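Local coordinates for siderophore periplasmic binding protein (Thermobifida fusca, PDB 5DH0) that probably binds the iron-loaded siderophore fuscachelin outside the membrane and hands it to a transporter for iron uptake, at residues Q166-E169 with E170-E174; K268-Q271 with S272-A275. One frame throughout, in Å; residues are numbered along the deposited sequence.

In the fold
Contact 1 comes first along the chain, on helix 158-178, and contact 2 follows about a hundred residues later, where the loop after helix 259-265 runs into helix 274-277. Their centres lie 34 Å apart and their nearest atoms about 22 Å, so they do not touch. Helix 158-178 stands in the chain between the five-stranded parallel sheet, which it follows, and the mixed sheet that begins with strand 187-193; contact 2 belongs to the connection between strands 246-250 and 281-284 of that second sheet. The pair therefore samples two elements of a two-lobed binding protein: a long helix that probably links the lobes, as in related siderophore-binding proteins, and the periphery of the second lobe.

Contact 1: residues Q166-E169 with E170-E174; sequences QRFE and ERVEE
Residues Gln-166 to Glu-169 and Glu-170 to Glu-174 form one unbroken stretch of alpha-helix, in which Glu-170 N, Arg-171 N and Val-172 N bond to the carbonyls four residues back; the next bond, Glu-173 N to Glu-169 O at 3.3 Å, is weak. On the inner side, Val-172 CG2 sits over one face of the Phe-168 ring, a CH-pi contact of 4.1 Å to the centroid, displaced toward the CZ rim, with CG2 to CZ at 3.9 Å. With CG turned opposite its own backbone nitrogen (chi1 174°), the Phe-168 ring presents that face to the following turn. It also packs on Ala-295, Asn-296 and Leu-299 of helix 292-307.

Arg-167 and Arg-171 run side by side, their guanidinium planes only 8° apart. The closest approach of the two side chains is Arg-167 NH2 to Arg-171 CD, 4.0 Å, while the NH2 atoms stay 4.9 Å apart. Arg-171 NH1 then reaches Glu-174 OE2 at 3.3 Å in a weak salt bridge, which probably offsets part of the like charge. The arrangement is that of an amphipathic helix, its Phe-168 side laid on helix 292-307 and its acidic side outward, consistent with the long helix that links the lobes in siderophore-binding proteins of this family.

Contact 2: residues K268-Q271 with S272-A275; sequences KLWQ and SLPA
Leu-273 N donates to Trp-270 O at 3.1 Å, and one residue earlier Ser-272 N donates to Leu-269 O over the same 3.1 Å. In both bonds the donor stands well above the carbonyl plane, 57° out of it for Leu-273. Together with Gln-271 N to Lys-268 O, they make three successive bonds to the carbonyl three residues back, a tightly wound run of overlapping turns.

The same winding brings the side chains of Trp-270 and Leu-273 together. Leu-273 CD1 rests on one face of the indole, over the six-membered ring, in a CH-pi contact 3.9 Å from the centroid and shifted toward the rim; the nearest ring atom, Trp-270 CE3, is 3.7 Å from it. Leu-273 CG lies beside its backbone nitrogen (chi1 -68°), which sends the branch back across Trp-270 O, 3.5 Å from CG, and onto the ring. Gln-271, bent at its second torsion, brings NE2 to the indole edge, in the ring plane. Around this pair, Leu-241 from a loop and Ile-247 of strand 246-250 touch both side chains, while Leu-264 and Leu-265 of helix 259-265 meet Trp-270.

Shortening Leu-273 to an alanine is likely to strip this face of the Trp-270 indole of its methyl cover and open a gap toward Ile-238 and Ile-247. Past the turns the backbone of Leu-273 extends (psi 131°), with Pro-274 starting helix 274-277. Leu-273 thus serves as N-cap of that helix after a run of i-to-i-3 turns, within the beta-alpha-beta crossover that joins parallel strands 246-250 and 281-284, with Trp-270 and Leu-273 tucked against the first of them.

Contact 1: residues Q166-E169 with E170-E174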
ATOM      1  N   GLN A 166     -26.364  16.250   6.075  1.00 37.64           N
ATOM      2  CA  GLN A 166     -26.278  15.740   7.440  1.00 39.54           C
ATOM      3  C   GLN A 166     -26.248  14.215   7.487  1.00 38.80           C
ATOM      4  O   GLN A 166     -25.465  13.609   8.239  1.00 38.75           O
ATOM      5  CB  GLN A 166     -27.446  16.244   8.271  1.00 39.72           C
ATOM      6  CG  GLN A 166     -27.450  17.734   8.449  1.00 48.66           C
ATOM      7  CD  GLN A 166     -28.592  18.182   9.329  1.00 68.14           C
ATOM      8  OE1 GLN A 166     -28.733  17.705  10.467  1.00 71.81           O
ATOM      9  NE2 GLN A 166     -29.430  19.089   8.810  1.00 61.60           N
ATOM     10  N   ARG A 167     -27.098  13.584   6.690  1.00 32.88           N
ATOM     11  CA  ARG A 167     -27.171  12.135   6.744  1.00 34.01           C
ATOM     12  C   ARG A 167     -25.864  11.485   6.294  1.00 35.80           C
ATOM     13  O   ARG A 167     -25.469  10.438   6.827  1.00 39.28           O
ATOM     14  CB  ARG A 167     -28.333  11.641   5.905  1.00 33.42           C
ATOM     15  CG  ARG A 167     -28.495  10.153   5.956  1.00 41.51           C
ATOM     16  CD  ARG A 167     -29.438   9.658   4.864  1.00 46.35           C
ATOM     17  NE  ARG A 167     -29.227   8.226   4.658  1.00 54.92           N
ATOM     18  CZ  ARG A 167     -29.199   7.628   3.469  1.00 58.50           C
ATOM     19  NH1 ARG A 167     -29.389   8.334   2.353  1.00 67.30           N
ATOM     20  NH2 ARG A 167     -28.986   6.317   3.401  1.00 59.63           N
ATOM     21  N   PHE A 168     -25.190  12.112   5.326  1.00 34.05           N
ATOM     22  CA  PHE A 168     -23.897  11.629   4.817  1.00 34.09           C
ATOM     23  C   PHE A 168     -22.821  11.709   5.898  1.00 33.32           C
ATOM     24  O   PHE A 168     -22.081  10.740   6.122  1.00 33.55           O
ATOM     25  CB  PHE A 168     -23.467  12.433   3.573  1.00 29.56           C
ATOM     26  CG  PHE A 168     -22.077  12.101   3.069  1.00 31.73           C
ATOM     27  CD1 PHE A 168     -21.865  11.015   2.235  1.00 28.60           C
ATOM     28  CD2 PHE A 168     -20.988  12.893   3.397  1.00 32.25           C
ATOM     29  CE1 PHE A 168     -20.587  10.719   1.758  1.00 29.36           C
ATOM     30  CE2 PHE A 168     -19.707  12.585   2.912  1.00 32.83           C
ATOM     31  CZ  PHE A 168     -19.516  11.507   2.101  1.00 38.39           C
ATOM     32  N   GLU A 169     -22.731  12.863   6.560  1.00 32.39           N
ATOM     33  CA  GLU A 169     -21.808  13.027   7.682  1.00 36.12           C
ATOM     34  C   GLU A 169     -22.099  12.028   8.811  1.00 38.31           C
ATOM     35  O   GLU A 169     -21.180  11.446   9.380  1.00 37.00           O
ATOM     36  CB  GLU A 169     -21.862  14.456   8.206  1.00 34.85           C
ATOM     37  CG  GLU A 169     -21.135  15.440   7.308  1.00 36.24           C
ATOM     38  CD  GLU A 169     -21.595  16.865   7.499  1.00 41.58           C
ATOM     39  OE1 GLU A 169     -22.387  17.114   8.434  1.00 51.17           O
ATOM     40  OE2 GLU A 169     -21.137  17.747   6.740  1.00 42.20           O
ATOM     41  N   GLU A 170     -23.374  11.814   9.111  1.00 40.01           N
ATOM     42  CA  GLU A 170     -23.762  10.800  10.081  1.00 41.09           C
ATOM     43  C   GLU A 170     -23.312   9.406   9.674  1.00 41.84           C
ATOM     44  O   GLU A 170     -22.732   8.678  10.476  1.00 41.71           O
ATOM     45  CB  GLU A 170     -25.277  10.799  10.279  1.00 40.52           C
ATOM     46  CG  GLU A 170     -25.777  11.706  11.407  1.00 44.30           C
ATOM     47  CD  GLU A 170     -27.210  12.199  11.177  1.00 55.84           C
ATOM     48  OE1 GLU A 170     -28.043  11.443  10.586  1.00 50.58           O
ATOM     49  OE2 GLU A 170     -27.491  13.359  11.575  1.00 56.75           O
ATOM     50  N   ARG A 171     -23.578   9.031   8.428  1.00 36.01           N
ATOM     51  CA  ARG A 171     -23.318   7.664   7.991  1.00 35.42           C
ATOM     52  C   ARG A 171     -21.827   7.371   7.875  1.00 35.13           C
ATOM     53  O   ARG A 171     -21.405   6.227   8.073  1.00 37.29           O
ATOM     54  CB  ARG A 171     -24.032   7.373   6.659  1.00 35.78           C
ATOM     55  CG  ARG A 171     -25.540   7.113   6.786  1.00 33.82           C
ATOM     56  CD  ARG A 171     -25.939   5.890   5.971  1.00 40.29           C
ATOM     57  NE  ARG A 171     -25.498   4.673   6.635  1.00 46.84           N
ATOM     58  CZ  ARG A 171     -25.181   3.545   6.017  1.00 49.52           C
ATOM     59  NH1 ARG A 171     -24.787   2.496   6.731  1.00 58.79           N
ATOM     60  NH2 ARG A 171     -25.245   3.466   4.691  1.00 55.97           N
ATOM     61  N   VAL A 172     -21.027   8.389   7.567  1.00 31.82           N
ATOM     62  CA  VAL A 172     -19.568   8.223   7.533  1.00 34.97           C
ATOM     63  C   VAL A 172     -19.017   7.897   8.938  1.00 42.30           C
ATOM     64  O   VAL A 172     -18.193   6.982   9.093  1.00 37.59           O
ATOM     65  CB  VAL A 172     -18.859   9.488   6.974  1.00 38.52           C
ATOM     66  CG1 VAL A 172     -17.423   9.556   7.432  1.00 34.38           C
ATOM     67  CG2 VAL A 172     -18.940   9.527   5.445  1.00 32.93           C
ATOM     68  N   GLU A 173     -19.477   8.631   9.954  1.00 38.88           N
ATOM     69  CA  GLU A 173     -19.149   8.325  11.352  1.00 41.31           C
ATOM     70  C   GLU A 173     -19.620   6.918  11.752  1.00 39.95           C
ATOM     71  O   GLU A 173     -18.849   6.137  12.323  1.00 39.38           O
ATOM     72  CB  GLU A 173     -19.771   9.374  12.276  1.00 41.63           C
ATOM     73  CG  GLU A 173     -19.301  10.795  11.953  1.00 47.83           C
ATOM     74  CD  GLU A 173     -20.173  11.872  12.581  1.00 62.73           C
ATOM     75  OE1 GLU A 173     -20.977  11.543  13.495  1.00 68.00           O
ATOM     76  OE2 GLU A 173     -20.075  13.043  12.132  1.00 65.34           O
ATOM     77  N   GLU A 174     -20.868   6.579  11.430  1.00 37.62           N
ATOM     78  CA  GLU A 174     -21.401   5.262  11.775  1.00 36.83           C
ATOM     79  C   GLU A 174     -20.579   4.124  11.184  1.00 42.51           C
ATOM     80  O   GLU A 174     -20.114   3.244  11.921  1.00 41.11           O
ATOM     81  CB  GLU A 174     -22.848   5.098  11.310  1.00 38.31           C
ATOM     82  CG  GLU A 174     -23.370   3.672  11.555  1.00 44.70           C
ATOM     83  CD  GLU A 174     -24.501   3.250  10.627  1.00 51.81           C
ATOM     84  OE1 GLU A 174     -25.510   3.978  10.549  1.00 54.48           O
ATOM     85  OE2 GLU A 174     -24.406   2.166  10.006  1.00 62.67           O
TER

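Contact 2: residues K268-Q271 with S272-A275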
ATOM      1  N   LYS A 268      -7.074 -11.143 -19.561  1.00 51.61           N
ATOM      2  CA  LYS A 268      -6.442 -12.331 -18.974  1.00 51.49           C
ATOM      3  C   LYS A 268      -5.804 -12.062 -17.613  1.00 49.00           C
ATOM      4  O   LYS A 268      -6.075 -12.773 -16.642  1.00 51.60           O
ATOM      5  CB  LYS A 268      -5.377 -12.891 -19.923  1.00 57.77           C
ATOM      6  CG  LYS A 268      -4.698 -14.163 -19.421  1.00 62.91           C
ATOM      7  CD  LYS A 268      -3.811 -14.788 -20.503  1.00 73.29           C
ATOM      8  CE  LYS A 268      -3.037 -15.995 -19.975  1.00 71.47           C
ATOM      9  NZ  LYS A 268      -3.941 -17.064 -19.476  1.00 72.65           N
ATOM     10  N   LEU A 269      -4.953 -11.037 -17.565  1.00 44.01           N
ATOM     11  CA  LEU A 269      -4.253 -10.641 -16.348  1.00 47.74           C
ATOM     12  C   LEU A 269      -5.184 -10.245 -15.202  1.00 43.79           C
ATOM     13  O   LEU A 269      -4.835 -10.407 -14.037  1.00 49.80           O
ATOM     14  CB  LEU A 269      -3.303  -9.488 -16.642  1.00 47.76           C
ATOM     15  CG  LEU A 269      -1.846  -9.912 -16.775  1.00 51.31           C
ATOM     16  CD1 LEU A 269      -1.664 -10.838 -17.967  1.00 55.72           C
ATOM     17  CD2 LEU A 269      -0.973  -8.678 -16.902  1.00 47.82           C
ATOM     18  N   TRP A 270      -6.359  -9.729 -15.539  1.00 42.61           N
ATOM     19  CA  TRP A 270      -7.378  -9.430 -14.550  1.00 42.54           C
ATOM     20  C   TRP A 270      -7.686 -10.663 -13.704  1.00 45.21           C
ATOM     21  O   TRP A 270      -7.837 -10.566 -12.481  1.00 45.03           O
ATOM     22  CB  TRP A 270      -8.647  -8.922 -15.226  1.00 39.21           C
ATOM     23  CG  TRP A 270      -9.684  -8.409 -14.275  1.00 41.93           C
ATOM     24  CD1 TRP A 270     -10.792  -9.070 -13.833  1.00 39.13           C
ATOM     25  CD2 TRP A 270      -9.713  -7.113 -13.655  1.00 38.86           C
ATOM     26  NE1 TRP A 270     -11.511  -8.263 -12.978  1.00 37.72           N
ATOM     27  CE2 TRP A 270     -10.867  -7.057 -12.854  1.00 37.62           C
ATOM     28  CE3 TRP A 270      -8.875  -5.995 -13.706  1.00 37.18           C
ATOM     29  CZ2 TRP A 270     -11.199  -5.932 -12.097  1.00 38.52           C
ATOM     30  CZ3 TRP A 270      -9.208  -4.882 -12.957  1.00 38.23           C
ATOM     31  CH2 TRP A 270     -10.359  -4.860 -12.165  1.00 49.53           C
ATOM     32  N   GLN A 271      -7.727 -11.826 -14.343  1.00 45.39           N
ATOM     33  CA  GLN A 271      -8.144 -13.050 -13.662  1.00 47.50           C
ATOM     34  C   GLN A 271      -7.138 -13.516 -12.608  1.00 51.61           C
ATOM     35  O   GLN A 271      -7.481 -14.288 -11.706  1.00 53.63           O
ATOM     36  CB  GLN A 271      -8.398 -14.156 -14.685  1.00 51.34           C
ATOM     37  CG  GLN A 271      -9.526 -13.808 -15.646  1.00 49.11           C
ATOM     38  CD  GLN A 271     -10.836 -13.623 -14.914  1.00 53.59           C
ATOM     39  OE1 GLN A 271     -11.150 -14.376 -13.986  1.00 60.45           O
ATOM     40  NE2 GLN A 271     -11.605 -12.610 -15.310  1.00 50.93           N
ATOM     41  N   SER A 272      -5.911 -13.014 -12.698  1.00 48.38           N
ATOM     42  CA  SER A 272      -4.876 -13.370 -11.737  1.00 51.28           C
ATOM     43  C   SER A 272      -4.822 -12.466 -10.497  1.00 54.04           C
ATOM     44  O   SER A 272      -4.113 -12.778  -9.541  1.00 51.49           O
ATOM     45  CB  SER A 272      -3.518 -13.373 -12.426  1.00 50.20           C
ATOM     46  OG  SER A 272      -3.547 -14.239 -13.544  1.00 61.31           O
ATOM     47  N   LEU A 273      -5.555 -11.353 -10.508  1.00 51.36           N
ATOM     48  CA  LEU A 273      -5.609 -10.467  -9.339  1.00 43.50           C
ATOM     49  C   LEU A 273      -6.154 -11.183  -8.114  1.00 44.78           C
ATOM     50  O   LEU A 273      -7.206 -11.832  -8.193  1.00 45.83           O
ATOM     51  CB  LEU A 273      -6.474  -9.239  -9.619  1.00 38.74           C
ATOM     52  CG  LEU A 273      -5.905  -8.267 -10.638  1.00 43.32           C
ATOM     53  CD1 LEU A 273      -6.877  -7.107 -10.860  1.00 35.23           C
ATOM     54  CD2 LEU A 273      -4.525  -7.798 -10.192  1.00 40.02           C
ATOM     55  N   PRO A 274      -5.447 -11.055  -6.976  1.00 41.13           N
ATOM     56  CA  PRO A 274      -5.915 -11.568  -5.685  1.00 41.12           C
ATOM     57  C   PRO A 274      -7.383 -11.224  -5.424  1.00 42.61           C
ATOM     58  O   PRO A 274      -8.141 -12.081  -4.975  1.00 44.26           O
ATOM     59  CB  PRO A 274      -5.007 -10.861  -4.671  1.00 35.52           C
ATOM     60  CG  PRO A 274      -3.754 -10.587  -5.409  1.00 40.33           C
ATOM     61  CD  PRO A 274      -4.128 -10.400  -6.870  1.00 40.00           C
ATOM     62  N   ALA A 275      -7.787  -9.991  -5.715  1.00 42.07           N
ATOM     63  CA  ALA A 275      -9.160  -9.589  -5.426  1.00 42.19           C
ATOM     64  C   ALA A 275     -10.141 -10.315  -6.339  1.00 44.25           C
ATOM     65  O   ALA A 275     -11.271 -10.617  -5.945  1.00 44.74           O
ATOM     66  CB  ALA A 275      -9.321  -8.097  -5.556  1.00 37.40           C
TER